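Local coordinates for fiber protein (Human adenovirus 16, PDB 3CNC), which forms the trimeric knob at the tip of the species B adenovirus fiber and probably attaches the virus to the cell receptor CD46, at residues Asn28-Gly33 with Ser109-Lys114. Sequence-based numbering, arbitrary orientation.
Sequences NTLWTG and SNLNFK
Trp-31 and Asn-112 form an antiparallel hydrogen-bonded pair in which both backbone groups of each residue are used. Trp-31 N donates to Asn-112 O at 3.0 Å in an almost straight bond (175° at the hydrogen), and Asn-112 N returns one to Trp-31 O at 3.2 Å. Toward Lys-114 the ladder frays: Lys-114 N reaches Thr-29 O only at 3.5 Å, a weak and bent bond. That oxygen also receives a CA-H...O contact from Phe-113 CA (3.3 Å, 156°) and lies in plane at the edge of the Phe-113 ring. Asn-112 OD1 accepts the N-H of the next residue, Phe-113 N, at 2.7 Å, on a lone pair in the amide plane.

Trp-31 CG sits between its own backbone N and carbonyl carbon (chi1 71°), which swings the indole across to Lys-114. The two side chains cross obliquely, Lys-114 CG 3.8 Å from Trp-31 CZ2; Thr-29 CG2 and Lys-114 CB share one ring face near the rim, Gly-33 CA the other. Indole NE1 is satisfied by Asn-118 O, Lys-114 NZ by Asn-116 O and a salt bridge to Asp-219 of the second subunit, and Thr-29 OG1 by Gly-62 N of that subunit, so the contact borders the trimer interface. Thr-32 OG1 donates to Gly-33 O and accepts from Leu-55 N. On the face carrying Leu-30, Leu-111 CB meets Leu-30 CG at 4.0 Å, the two side chains crossing at about a right angle.

Within the antiparallel sheet of the knob's beta-sandwich, strand 29-31 lies between 112-115 and 51-60, with backbone bonds from Leu-30 to Leu-57 and from Thr-32 to Leu-55; strand 118-119 follows beyond 112-115.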
loop_
_atom_site.group_PDB
_atom_site.type_symbol
_atom_site.label_atom_id
_atom_site.label_comp_id
_atom_site.label_asym_id
_atom_site.label_seq_id
_atom_site.Cartn_x
_atom_site.Cartn_y
_atom_site.Cartn_z
ATOM N N ASN A 28 2.752 15.177 12.574
ATOM C CA ASN A 28 2.921 14.675 11.207
ATOM C C ASN A 28 1.823 13.644 10.938
ATOM O O ASN A 28 1.804 12.970 9.910
ATOM C CB ASN A 28 4.295 14.031 11.043
ATOM C CG ASN A 28 4.460 12.792 11.891
ATOM O OD1 ASN A 28 3.988 12.736 13.024
ATOM N ND2 ASN A 28 5.141 11.794 11.352
ATOM N N THR A 29 0.898 13.537 11.882
ATOM C CA THR A 29 -0.204 12.595 11.777
ATOM C C THR A 29 -1.520 13.285 12.076
ATOM O O THR A 29 -1.662 13.948 13.105
ATOM C CB THR A 29 -0.039 11.431 12.777
ATOM O OG1 THR A 29 1.170 10.722 12.493
ATOM C CG2 THR A 29 -1.209 10.476 12.679
ATOM N N LEU A 30 -2.475 13.137 11.163
ATOM C CA LEU A 30 -3.805 13.713 11.340
ATOM C C LEU A 30 -4.732 12.498 11.393
ATOM O O LEU A 30 -4.798 11.727 10.431
ATOM C CB LEU A 30 -4.162 14.622 10.159
ATOM C CG LEU A 30 -5.478 15.390 10.296
ATOM C CD1 LEU A 30 -5.409 16.340 11.500
ATOM C CD2 LEU A 30 -5.758 16.178 9.025
ATOM N N TRP A 31 -5.430 12.307 12.513
ATOM C CA TRP A 31 -6.295 11.133 12.638
ATOM C C TRP A 31 -7.511 11.277 13.550
ATOM O O TRP A 31 -7.748 12.321 14.154
ATOM C CB TRP A 31 -5.454 9.921 13.100
ATOM C CG TRP A 31 -4.975 9.986 14.547
ATOM C CD1 TRP A 31 -5.149 11.019 15.437
ATOM C CD2 TRP A 31 -4.320 8.943 15.275
ATOM N NE1 TRP A 31 -4.654 10.675 16.670
ATOM C CE2 TRP A 31 -4.143 9.405 16.601
ATOM C CE3 TRP A 31 -3.870 7.657 14.940
ATOM C CZ2 TRP A 31 -3.536 8.618 17.599
ATOM C CZ3 TRP A 31 -3.264 6.874 15.932
ATOM C CH2 TRP A 31 -3.105 7.359 17.245
ATOM N N THR A 32 -8.274 10.193 13.637
ATOM C CA THR A 32 -9.466 10.123 14.468
ATOM C C THR A 32 -9.095 9.541 15.824
ATOM O O THR A 32 -9.949 9.389 16.696
ATOM C CB THR A 32 -10.495 9.168 13.859
ATOM O OG1 THR A 32 -9.863 7.902 13.596
ATOM C CG2 THR A 32 -11.055 9.730 12.583
ATOM N N GLY A 33 -7.817 9.219 15.990
ATOM C CA GLY A 33 -7.358 8.589 17.214
ATOM C C GLY A 33 -7.478 7.094 16.956
ATOM O O GLY A 33 -8.168 6.694 16.015
ATOM N N SER A 109 -16.930 14.683 14.179
ATOM C CA SER A 109 -15.988 15.277 15.115
ATOM C C SER A 109 -14.734 15.559 14.290
ATOM O O SER A 109 -14.330 14.730 13.468
ATOM C CB SER A 109 -15.699 14.330 16.287
ATOM O OG SER A 109 -15.507 13.004 15.846
ATOM N N ASN A 110 -14.139 16.734 14.475
ATOM C CA ASN A 110 -12.951 17.094 13.704
ATOM C C ASN A 110 -11.754 16.211 14.048
ATOM O O ASN A 110 -11.635 15.705 15.164
ATOM C CB ASN A 110 -12.601 18.581 13.907
ATOM C CG ASN A 110 -11.513 19.078 12.936
ATOM O OD1 ASN A 110 -11.557 18.805 11.729
ATOM N ND2 ASN A 110 -10.542 19.820 13.465
ATOM N N LEU A 111 -10.889 16.008 13.061
ATOM C CA LEU A 111 -9.687 15.204 13.226
ATOM C C LEU A 111 -8.706 16.061 14.007
ATOM O O LEU A 111 -8.946 17.246 14.205
ATOM C CB LEU A 111 -9.079 14.871 11.857
ATOM C CG LEU A 111 -9.917 14.093 10.835
ATOM C CD1 LEU A 111 -9.264 14.211 9.460
ATOM C CD2 LEU A 111 -10.046 12.624 11.252
ATOM N N ASN A 112 -7.611 15.466 14.466
ATOM C CA ASN A 112 -6.601 16.232 15.173
ATOM C C ASN A 112 -5.284 15.469 15.169
ATOM O O ASN A 112 -5.208 14.374 14.618
ATOM C CB ASN A 112 -7.054 16.545 16.596
ATOM C CG ASN A 112 -6.559 17.898 17.071
ATOM O OD1 ASN A 112 -5.354 18.151 17.124
ATOM N ND2 ASN A 112 -7.488 18.779 17.415
ATOM N N PHE A 113 -4.246 16.039 15.768
ATOM C CA PHE A 113 -2.934 15.403 15.774
ATOM C C PHE A 113 -2.834 14.206 16.690
ATOM O O PHE A 113 -3.712 13.959 17.509
ATOM C CB PHE A 113 -1.860 16.424 16.149
ATOM C CG PHE A 113 -1.759 17.563 15.186
ATOM C CD1 PHE A 113 -1.593 18.865 15.641
ATOM C CD2 PHE A 113 -1.849 17.338 13.814
ATOM C CE1 PHE A 113 -1.523 19.929 14.746
ATOM C CE2 PHE A 113 -1.781 18.396 12.913
ATOM C CZ PHE A 113 -1.618 19.693 13.379
ATOM N N LYS A 114 -1.750 13.461 16.538
ATOM C CA LYS A 114 -1.529 12.286 17.347
ATOM C C LYS A 114 -0.964 12.649 18.708
ATOM O O LYS A 114 0.039 13.354 18.818
ATOM C CB LYS A 114 -0.569 11.329 16.642
ATOM C CG LYS A 114 -0.087 10.195 17.513
ATOM C CD LYS A 114 0.814 9.271 16.727
ATOM C CE LYS A 114 1.566 8.294 17.637
ATOM N NZ LYS A 114 0.663 7.307 18.316
#